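Local coordinates for protein leucyl-tRNA synthetase subunit alpha (Aquifex aeolicus, PDB 3O0A) that probably hydrolyses mischarged tRNA(Leu) through its CP1 editing domain, proofreading for a synthetase that joins leucine to its tRNA, at residues Leu75-Phe86 with Glu105-Ala113; Asn118-Tyr129 with Phe152-Lys161. All coordinates share one frame; numbering follows the deposited sequence.

Contact 1: residues Leu75-Phe86 with Glu105-Ala113; sequences LGNACYSDVENF and EGVFLGVYA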
loop_
_atom_site.group_PDB
_atom_site.type_symbol
_atom_site.label_atom_id
_atom_site.label_comp_id
_atom_site.label_asym_id
_atom_site.label_seq_id
_atom_site.Cartn_x
_atom_site.Cartn_y
_atom_site.Cartn_z
ATOM N N LEU A 75 19.507 -2.129 -1.083
ATOM C CA LEU A 75 19.489 -0.657 -1.165
ATOM C C LEU A 75 20.032 0.067 0.080
ATOM O O LEU A 75 20.235 1.291 0.049
ATOM C CB LEU A 75 18.058 -0.164 -1.443
ATOM C CG LEU A 75 17.407 -0.543 -2.779
ATOM C CD1 LEU A 75 15.937 -0.138 -2.809
ATOM C CD2 LEU A 75 18.178 0.086 -3.952
ATOM N N GLY A 76 20.258 -0.688 1.156
ATOM C CA GLY A 76 20.706 -0.152 2.449
ATOM C C GLY A 76 19.610 0.491 3.278
ATOM O O GLY A 76 19.899 1.264 4.202
ATOM N N ASN A 77 18.352 0.184 2.947
ATOM C CA ASN A 77 17.192 0.825 3.578
ATOM C C ASN A 77 16.492 -0.039 4.621
ATOM O O ASN A 77 15.713 0.478 5.434
ATOM C CB ASN A 77 16.127 1.187 2.533
ATOM C CG ASN A 77 16.585 2.221 1.517
ATOM O OD1 ASN A 77 17.522 2.995 1.748
ATOM N ND2 ASN A 77 15.878 2.265 0.383
ATOM N N ALA A 78 16.692 -1.352 4.552
ATOM C CA ALA A 78 15.973 -2.273 5.437
ATOM C C ALA A 78 16.916 -3.133 6.250
ATOM O O ALA A 78 18.031 -3.438 5.821
ATOM C CB ALA A 78 15.022 -3.177 4.643
ATOM N N CYS A 79 16.444 -3.522 7.433
ATOM C CA CYS A 79 17.117 -4.511 8.254
ATOM C C CYS A 79 16.454 -5.863 8.005
ATOM O O CYS A 79 15.328 -6.091 8.458
ATOM C CB CYS A 79 16.982 -4.134 9.729
ATOM S SG CYS A 79 17.694 -5.387 10.780
ATOM N N TYR A 80 17.133 -6.751 7.271
ATOM C CA TYR A 80 16.528 -8.030 6.922
ATOM C C TYR A 80 16.133 -8.881 8.143
ATOM O O TYR A 80 15.030 -9.445 8.191
ATOM C CB TYR A 80 17.421 -8.842 5.976
ATOM C CG TYR A 80 16.648 -9.948 5.292
ATOM C CD1 TYR A 80 16.485 -11.191 5.908
ATOM C CD2 TYR A 80 16.056 -9.748 4.034
ATOM C CE1 TYR A 80 15.746 -12.211 5.302
ATOM C CE2 TYR A 80 15.330 -10.775 3.414
ATOM C CZ TYR A 80 15.181 -11.993 4.058
ATOM O OH TYR A 80 14.469 -13.005 3.454
ATOM N N SER A 81 17.007 -8.951 9.140
ATOM C CA SER A 81 16.697 -9.724 10.342
ATOM C C SER A 81 15.452 -9.185 11.048
ATOM O O SER A 81 14.686 -9.962 11.633
ATOM C CB SER A 81 17.883 -9.762 11.310
ATOM O OG SER A 81 18.439 -8.473 11.478
ATOM N N ASP A 82 15.263 -7.869 11.006
ATOM C CA ASP A 82 14.080 -7.247 11.633
ATOM C C ASP A 82 12.835 -7.763 10.931
ATOM O O ASP A 82 11.808 -8.064 11.564
ATOM C CB ASP A 82 14.124 -5.722 11.512
ATOM C CG ASP A 82 14.921 -5.051 12.606
ATOM O OD1 ASP A 82 15.452 -5.731 13.516
ATOM O OD2 ASP A 82 15.034 -3.805 12.539
ATOM N N VAL A 83 12.920 -7.859 9.605
ATOM C CA VAL A 83 11.779 -8.302 8.819
ATOM C C VAL A 83 11.504 -9.779 9.110
ATOM O O VAL A 83 10.368 -10.165 9.379
ATOM C CB VAL A 83 11.991 -8.043 7.314
ATOM C CG1 VAL A 83 10.801 -8.589 6.492
ATOM C CG2 VAL A 83 12.136 -6.551 7.060
ATOM N N GLU A 84 12.556 -10.585 9.100
ATOM C CA GLU A 84 12.443 -12.025 9.342
ATOM C C GLU A 84 11.860 -12.319 10.715
ATOM O O GLU A 84 10.967 -13.168 10.869
ATOM C CB GLU A 84 13.833 -12.645 9.244
ATOM C CG GLU A 84 13.816 -14.129 8.979
ATOM C CD GLU A 84 15.173 -14.624 8.528
ATOM O OE1 GLU A 84 16.171 -14.301 9.204
ATOM O OE2 GLU A 84 15.234 -15.319 7.492
ATOM N N ASN A 85 12.367 -11.616 11.721
ATOM C CA ASN A 85 11.875 -11.777 13.091
ATOM C C ASN A 85 10.390 -11.451 13.176
ATOM O O ASN A 85 9.632 -12.144 13.861
ATOM C CB ASN A 85 12.652 -10.883 14.054
ATOM C CG ASN A 85 14.091 -11.327 14.226
ATOM O OD1 ASN A 85 14.454 -12.461 13.893
ATOM N ND2 ASN A 85 14.918 -10.433 14.725
ATOM N N PHE A 86 9.980 -10.394 12.488
ATOM C CA PHE A 86 8.555 -10.034 12.461
ATOM C C PHE A 86 7.675 -11.136 11.852
ATOM O O PHE A 86 6.651 -11.531 12.432
ATOM C CB PHE A 86 8.360 -8.706 11.734
ATOM C CG PHE A 86 6.924 -8.338 11.519
ATOM C CD1 PHE A 86 6.138 -7.911 12.589
ATOM C CD2 PHE A 86 6.362 -8.418 10.235
ATOM C CE1 PHE A 86 4.796 -7.570 12.389
ATOM C CE2 PHE A 86 5.024 -8.080 10.025
ATOM C CZ PHE A 86 4.255 -7.639 11.104
ATOM N N GLU A 105 1.682 -3.513 14.925
ATOM C CA GLU A 105 3.106 -3.789 14.765
ATOM C C GLU A 105 3.425 -3.979 13.294
ATOM O O GLU A 105 2.687 -4.657 12.579
ATOM C CB GLU A 105 3.550 -5.035 15.549
ATOM C CG GLU A 105 5.093 -5.172 15.611
ATOM C CD GLU A 105 5.603 -6.432 16.314
ATOM O OE1 GLU A 105 4.806 -7.126 16.987
ATOM O OE2 GLU A 105 6.825 -6.715 16.200
ATOM N N GLY A 106 4.519 -3.369 12.860
ATOM C CA GLY A 106 5.000 -3.567 11.500
ATOM C C GLY A 106 6.479 -3.290 11.321
ATOM O O GLY A 106 7.179 -2.877 12.251
ATOM N N VAL A 107 6.946 -3.505 10.100
ATOM C CA VAL A 107 8.358 -3.378 9.766
ATOM C C VAL A 107 8.485 -2.813 8.356
ATOM O O VAL A 107 7.667 -3.126 7.479
ATOM C CB VAL A 107 9.109 -4.733 9.866
ATOM C CG1 VAL A 107 9.211 -5.199 11.320
ATOM C CG2 VAL A 107 8.472 -5.814 8.982
ATOM N N PHE A 108 9.481 -1.960 8.152
ATOM C CA PHE A 108 9.695 -1.338 6.834
ATOM C C PHE A 108 10.519 -2.299 5.988
ATOM O O PHE A 108 11.535 -2.822 6.461
ATOM C CB PHE A 108 10.412 0.002 7.021
ATOM C CG PHE A 108 10.829 0.697 5.743
ATOM C CD1 PHE A 108 9.978 0.780 4.639
ATOM C CD2 PHE A 108 12.085 1.309 5.676
ATOM C CE1 PHE A 108 10.390 1.439 3.475
ATOM C CE2 PHE A 108 12.509 1.979 4.536
ATOM C CZ PHE A 108 11.658 2.053 3.422
ATOM N N LEU A 109 10.075 -2.533 4.753
ATOM C CA LEU A 109 10.771 -3.448 3.843
ATOM C C LEU A 109 11.922 -2.814 3.051
ATOM O O LEU A 109 12.668 -3.515 2.365
ATOM C CB LEU A 109 9.760 -4.126 2.901
ATOM C CG LEU A 109 8.598 -4.863 3.584
ATOM C CD1 LEU A 109 7.761 -5.613 2.510
ATOM C CD2 LEU A 109 9.046 -5.816 4.731
ATOM N N GLY A 110 12.071 -1.494 3.151
ATOM C CA GLY A 110 13.217 -0.814 2.558
ATOM C C GLY A 110 13.070 -0.465 1.085
ATOM O O GLY A 110 14.039 -0.070 0.437
ATOM N N VAL A 111 11.864 -0.612 0.546
ATOM C CA VAL A 111 11.617 -0.238 -0.847
ATOM C C VAL A 111 10.449 0.730 -0.910
ATOM O O VAL A 111 9.646 0.800 0.025
ATOM C CB VAL A 111 11.323 -1.471 -1.748
ATOM C CG1 VAL A 111 12.567 -2.393 -1.800
ATOM C CG2 VAL A 111 10.087 -2.253 -1.258
ATOM N N TYR A 112 10.364 1.449 -2.025
ATOM C CA TYR A 112 9.277 2.392 -2.262
ATOM C C TYR A 112 8.515 2.008 -3.522
ATOM O O TYR A 112 9.108 1.789 -4.593
ATOM C CB TYR A 112 9.838 3.804 -2.385
ATOM C CG TYR A 112 10.509 4.261 -1.115
ATOM C CD1 TYR A 112 11.822 3.887 -0.819
ATOM C CD2 TYR A 112 9.820 5.047 -0.195
ATOM C CE1 TYR A 112 12.434 4.298 0.373
ATOM C CE2 TYR A 112 10.424 5.473 0.975
ATOM C CZ TYR A 112 11.717 5.090 1.258
ATOM O OH TYR A 112 12.304 5.519 2.424
ATOM N N ALA A 113 7.207 1.897 -3.378
ATOM C CA ALA A 113 6.347 1.569 -4.504
ATOM C C ALA A 113 5.906 2.869 -5.166
ATOM O O ALA A 113 5.623 3.860 -4.493
ATOM C CB ALA A 113 5.133 0.805 -4.009
HETATM O O HOH W 1 13.697 -2.634 8.046
#
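Packing of a helix start beside a sheet's border strand is the theme here: Phe86, Val83 and Ala78 of helix 80-91 and its lead-in meet Glu105 and the first residues of strand 106-114, an edge strand of the editing domain's mixed sheet. Helix 80-86 and strand 106-109 run mostly antiparallel, at 140°, with axes 8.3 Å apart. With CG trans to the backbone N (chi1 173°), the Phe86 ring reaches to the strand, where its CD2 meets Val107 CG2 at 3.6 Å and its CE1 approaches Glu105 O. The Glu105 side chain slides past the ring in the opposite direction, OE2 at the ring's edge and in its plane, while OE1 pairs with Lys89. One turn earlier, the Val83 and Leu109 side chains cross at about a right angle, CG1 of the valine touching CD2 of the leucine at 3.7 Å.

Toward the loop the contact turns polar. Val107 and Leu109 bond through their backbones to Ser126 and Val124, whereas Phe108 O, between them, takes a hydrogen bond of 2.7 Å from a water that also accepts from Cys79 N at 3.0 Å. Cys79 is the N-cap residue, and its SG accepts weakly from Asp82 N. Ala78 CB sits 3.3 Å from Leu109 O, right against Gly110, where any CB would collide with it; the backbone at Gly110, too, calls for glycine. At this same corner, Asn77 ND2 donates to Gly110 O over 3.0 Å at 158°, the donor lying above the carbonyl plane and the acceptor nearly within the amide plane.

The chemistry implies a division of labour: aliphatic and aromatic groups fill the helical end, while a side-chain amide and a bridging water satisfy two carbonyls, Gly110 O at the corner and Phe108 O in the strand.

Contact 2: residues Asn118-Tyr129 with Phe152-Lys161; sequences NGEKIPVWSANY and FAKKYDLPIK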
loop_
_atom_site.group_PDB
_atom_site.type_symbol
_atom_site.label_atom_id
_atom_site.label_comp_id
_atom_site.label_asym_id
_atom_site.label_seq_id
_atom_site.Cartn_x
_atom_site.Cartn_y
_atom_site.Cartn_z
ATOM N N ASN A 118 -0.404 8.972 -9.266
ATOM C CA ASN A 118 0.297 10.255 -9.177
ATOM C C ASN A 118 1.825 10.175 -9.300
ATOM O O ASN A 118 2.500 11.213 -9.280
ATOM C CB ASN A 118 -0.102 10.990 -7.889
ATOM C CG ASN A 118 0.223 10.192 -6.639
ATOM O OD1 ASN A 118 1.051 9.281 -6.674
ATOM N ND2 ASN A 118 -0.426 10.531 -5.526
ATOM N N GLY A 119 2.360 8.960 -9.406
ATOM C CA GLY A 119 3.797 8.741 -9.563
ATOM C C GLY A 119 4.644 8.946 -8.312
ATOM O O GLY A 119 5.879 8.890 -8.374
ATOM N N GLU A 120 3.992 9.178 -7.178
ATOM C CA GLU A 120 4.695 9.357 -5.909
ATOM C C GLU A 120 5.255 8.031 -5.441
ATOM O O GLU A 120 4.653 6.983 -5.675
ATOM C CB GLU A 120 3.778 9.954 -4.846
ATOM C CG GLU A 120 3.410 11.394 -5.149
ATOM C CD GLU A 120 2.428 11.998 -4.174
ATOM O OE1 GLU A 120 2.023 11.332 -3.193
ATOM O OE2 GLU A 120 2.066 13.171 -4.405
ATOM N N LYS A 121 6.435 8.091 -4.831
ATOM C CA LYS A 121 7.072 6.909 -4.262
ATOM C C LYS A 121 6.771 6.817 -2.769
ATOM O O LYS A 121 7.054 7.746 -1.994
ATOM C CB LYS A 121 8.573 6.937 -4.551
ATOM C CG LYS A 121 8.876 6.787 -6.039
ATOM C CD LYS A 121 10.345 6.993 -6.339
ATOM C CE LYS A 121 10.587 7.133 -7.847
ATOM N NZ LYS A 121 10.237 5.877 -8.545
ATOM N N ILE A 122 6.158 5.706 -2.376
ATOM C CA ILE A 122 5.646 5.530 -1.020
ATOM C C ILE A 122 6.215 4.239 -0.404
ATOM O O ILE A 122 6.362 3.241 -1.106
ATOM C CB ILE A 122 4.086 5.578 -0.973
ATOM C CG1 ILE A 122 3.454 4.496 -1.850
ATOM C CG2 ILE A 122 3.566 6.972 -1.396
ATOM C CD1 ILE A 122 1.941 4.380 -1.656
ATOM N N PRO A 123 6.571 4.269 0.901
ATOM C CA PRO A 123 7.272 3.132 1.505
ATOM C C PRO A 123 6.409 1.880 1.657
ATOM O O PRO A 123 5.207 1.973 1.935
ATOM C CB PRO A 123 7.692 3.671 2.878
ATOM C CG PRO A 123 6.672 4.710 3.188
ATOM C CD PRO A 123 6.350 5.353 1.879
ATOM N N VAL A 124 7.031 0.718 1.456
ATOM C CA VAL A 124 6.359 -0.560 1.612
ATOM C C VAL A 124 6.737 -1.193 2.946
ATOM O O VAL A 124 7.919 -1.385 3.230
ATOM C CB VAL A 124 6.681 -1.522 0.461
ATOM C CG1 VAL A 124 5.805 -2.786 0.559
ATOM C CG2 VAL A 124 6.457 -0.832 -0.879
ATOM N N TRP A 125 5.704 -1.501 3.729
ATOM C CA TRP A 125 5.791 -2.105 5.055
ATOM C C TRP A 125 5.102 -3.474 5.080
ATOM O O TRP A 125 4.356 -3.828 4.161
ATOM C CB TRP A 125 5.091 -1.179 6.054
ATOM C CG TRP A 125 5.858 0.041 6.379
ATOM C CD1 TRP A 125 6.146 1.096 5.548
ATOM C CD2 TRP A 125 6.440 0.348 7.639
ATOM N NE1 TRP A 125 6.888 2.041 6.226
ATOM C CE2 TRP A 125 7.086 1.604 7.510
ATOM C CE3 TRP A 125 6.493 -0.320 8.868
ATOM C CZ2 TRP A 125 7.763 2.205 8.568
ATOM C CZ3 TRP A 125 7.182 0.275 9.922
ATOM C CH2 TRP A 125 7.809 1.521 9.762
ATOM N N SER A 126 5.381 -4.263 6.115
ATOM C CA SER A 126 4.529 -5.401 6.461
ATOM C C SER A 126 3.965 -5.112 7.842
ATOM O O SER A 126 4.638 -4.477 8.661
ATOM C CB SER A 126 5.311 -6.713 6.458
ATOM O OG SER A 126 4.466 -7.836 6.652
ATOM N N ALA A 127 2.730 -5.546 8.092
ATOM C CA ALA A 127 2.074 -5.277 9.392
ATOM C C ALA A 127 1.102 -6.360 9.839
ATOM O O ALA A 127 0.554 -7.084 9.011
ATOM C CB ALA A 127 1.391 -3.910 9.381
ATOM N N ASN A 128 0.908 -6.478 11.158
ATOM C CA ASN A 128 0.055 -7.532 11.724
ATOM C C ASN A 128 -1.424 -7.389 11.382
ATOM O O ASN A 128 -2.132 -8.393 11.217
ATOM C CB ASN A 128 0.248 -7.675 13.241
ATOM C CG ASN A 128 -0.130 -6.421 14.016
ATOM O OD1 ASN A 128 -0.309 -5.341 13.447
ATOM N ND2 ASN A 128 -0.243 -6.566 15.339
ATOM N N TYR A 129 -1.886 -6.148 11.237
ATOM C CA TYR A 129 -3.322 -5.887 11.058
ATOM C C TYR A 129 -3.855 -6.200 9.650
ATOM O O TYR A 129 -5.071 -6.212 9.423
ATOM C CB TYR A 129 -3.669 -4.453 11.502
ATOM C CG TYR A 129 -3.292 -3.344 10.530
ATOM C CD1 TYR A 129 -1.992 -2.818 10.493
ATOM C CD2 TYR A 129 -4.245 -2.788 9.676
ATOM C CE1 TYR A 129 -1.644 -1.787 9.600
ATOM C CE2 TYR A 129 -3.906 -1.758 8.777
ATOM C CZ TYR A 129 -2.619 -1.256 8.751
ATOM O OH TYR A 129 -2.300 -0.236 7.877
ATOM N N PHE A 152 -1.892 3.048 12.450
ATOM C CA PHE A 152 -0.568 2.584 12.062
ATOM C C PHE A 152 0.356 3.759 11.753
ATOM O O PHE A 152 1.505 3.774 12.195
ATOM C CB PHE A 152 -0.635 1.631 10.868
ATOM C CG PHE A 152 0.656 0.885 10.624
ATOM C CD1 PHE A 152 0.939 -0.286 11.328
ATOM C CD2 PHE A 152 1.589 1.359 9.702
ATOM C CE1 PHE A 152 2.136 -0.977 11.110
ATOM C CE2 PHE A 152 2.789 0.672 9.478
ATOM C CZ PHE A 152 3.055 -0.495 10.182
ATOM N N ALA A 153 -0.150 4.741 11.006
ATOM C CA ALA A 153 0.640 5.919 10.639
ATOM C C ALA A 153 1.045 6.737 11.866
ATOM O O ALA A 153 2.152 7.270 11.918
ATOM C CB ALA A 153 -0.114 6.795 9.627
ATOM N N LYS A 154 0.141 6.825 12.838
ATOM C CA LYS A 154 0.408 7.524 14.095
ATOM C C LYS A 154 1.574 6.871 14.844
ATOM O O LYS A 154 2.490 7.560 15.315
ATOM C CB LYS A 154 -0.847 7.540 14.972
ATOM C CG LYS A 154 -0.700 8.363 16.236
ATOM C CD LYS A 154 -1.880 8.174 17.183
ATOM C CE LYS A 154 -1.736 9.045 18.416
ATOM N NZ LYS A 154 -1.875 10.491 18.086
ATOM N N LYS A 155 1.526 5.544 14.947
ATOM C CA LYS A 155 2.550 4.773 15.655
ATOM C C LYS A 155 3.913 4.877 14.973
ATOM O O LYS A 155 4.934 5.052 15.642
ATOM C CB LYS A 155 2.120 3.306 15.794
ATOM C CG LYS A 155 3.191 2.328 16.326
ATOM C CD LYS A 155 3.706 2.673 17.703
ATOM C CE LYS A 155 4.934 1.831 18.036
ATOM N NZ LYS A 155 5.512 2.166 19.373
ATOM N N TYR A 156 3.932 4.779 13.645
ATOM C CA TYR A 156 5.203 4.710 12.930
ATOM C C TYR A 156 5.601 5.977 12.169
ATOM O O TYR A 156 6.484 5.934 11.316
ATOM C CB TYR A 156 5.238 3.471 12.022
ATOM C CG TYR A 156 5.263 2.170 12.793
ATOM C CD1 TYR A 156 6.437 1.720 13.412
ATOM C CD2 TYR A 156 4.122 1.382 12.904
ATOM C CE1 TYR A 156 6.467 0.519 14.124
ATOM C CE2 TYR A 156 4.142 0.171 13.611
ATOM C CZ TYR A 156 5.318 -0.248 14.214
ATOM O OH TYR A 156 5.342 -1.427 14.918
ATOM N N ASP A 157 4.960 7.099 12.492
ATOM C CA ASP A 157 5.339 8.412 11.935
ATOM C C ASP A 157 5.267 8.482 10.398
ATOM O O ASP A 157 6.181 8.989 9.739
ATOM C CB ASP A 157 6.729 8.832 12.454
ATOM C CG ASP A 157 7.112 10.254 12.058
ATOM O OD1 ASP A 157 6.217 11.126 11.976
ATOM O OD2 ASP A 157 8.320 10.494 11.826
ATOM N N LEU A 158 4.169 7.975 9.838
ATOM C CA LEU A 158 3.938 8.009 8.389
ATOM C C LEU A 158 3.007 9.170 7.981
ATOM O O LEU A 158 2.154 9.577 8.769
ATOM C CB LEU A 158 3.411 6.649 7.910
ATOM C CG LEU A 158 4.368 5.470 8.187
ATOM C CD1 LEU A 158 3.672 4.129 8.057
ATOM C CD2 LEU A 158 5.613 5.527 7.289
ATOM N N PRO A 159 3.199 9.724 6.761
ATOM C CA PRO A 159 2.443 10.874 6.276
ATOM C C PRO A 159 0.936 10.659 6.177
ATOM O O PRO A 159 0.471 9.563 5.845
ATOM C CB PRO A 159 3.028 11.114 4.882
ATOM C CG PRO A 159 4.371 10.518 4.932
ATOM C CD PRO A 159 4.202 9.302 5.769
ATOM N N ILE A 160 0.192 11.719 6.476
ATOM C CA ILE A 160 -1.250 11.730 6.320
ATOM C C ILE A 160 -1.545 12.695 5.173
ATOM O O ILE A 160 -1.082 13.836 5.180
ATOM C CB ILE A 160 -1.974 12.157 7.623
ATOM C CG1 ILE A 160 -1.453 11.348 8.817
ATOM C CG2 ILE A 160 -3.490 11.993 7.474
ATOM C CD1 ILE A 160 -1.773 11.962 10.193
ATOM N N LYS A 161 -2.291 12.221 4.175
ATOM C CA LYS A 161 -2.616 13.032 3.001
ATOM C C LYS A 161 -4.122 13.010 2.740
ATOM O O LYS A 161 -4.693 11.962 2.444
ATOM C CB LYS A 161 -1.850 12.516 1.779
ATOM C CG LYS A 161 -2.082 13.281 0.478
ATOM C CD LYS A 161 -1.232 12.636 -0.607
ATOM C CE LYS A 161 -1.317 13.360 -1.926
ATOM N NZ LYS A 161 -0.534 12.593 -2.942
HETATM O O HOH W 2 -1.630 13.282 -5.437
#
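Phe152 of helix 147-156 joins Trp125, Tyr129 and Tyr156 in an aromatic cluster that packs this helix across strand 121-127 of the mixed sheet. Its CB starts beside Tyr129, 3.8 Å from CE1, and further along the side chain CD1 comes to 3.5 Å from that same Tyr129 CE1, the two rings oblique to each other. CE1 then presses on Ala127 CB, again at 3.5 Å, and CZ ends 3.7 Å from Trp125 CE3. Here the contact is an offset edge-to-face pair, the Phe152 edge turned to the Trp125 face with the planes at 85°. Leu158 CD1 lies over that same indole face, and Trp125 CZ3 in turn sits above a face of Tyr156, whose OH bonds to Gly106 N. An alanine in place of Trp125 would probably leave the Phe152 edge without its face, strip Tyr156 and Leu158 of their shared neighbour, and open a gap between helix and strand.

At the far end the contact becomes ionic. Asn118 OD1 accepts from Glu120 N in an Asx turn, just where Glu120 reaches out toward Lys161. The lysine, fully extended from a CG trans to its backbone N (chi1 -179°), also donates to Phe51 O. Its NZ forms a salt bridge with Glu120 OE1 at 2.9 Å, on the syn side though tilted out of the carboxylate plane, and a single water, accepting from both Lys161 NZ and Asn118 ND2, joins these two donors.

Followed from the N terminus, the chain leaves residues 75-86, passes through a mainly helical excursion and closes a loop when 105-113 returns as a border strand, making contact 1. It then turns back into 121-127, the adjacent antiparallel strand, and goes through strand 138-141 into helix 147-156, whose last turn opens the segment 152-161 that closes contact 2. The two loops therefore stand in series, neither enclosing nor crossing the other. Their join is the strand pair itself, where Leu109 N probably bonds to Val124 O and Ala113 N to Ile122 O. From strand 121-127, Ser126 faces Phe86 and helix 80-91, whereas Trp125 faces helix 147-156; one sheet thus ties both helices together.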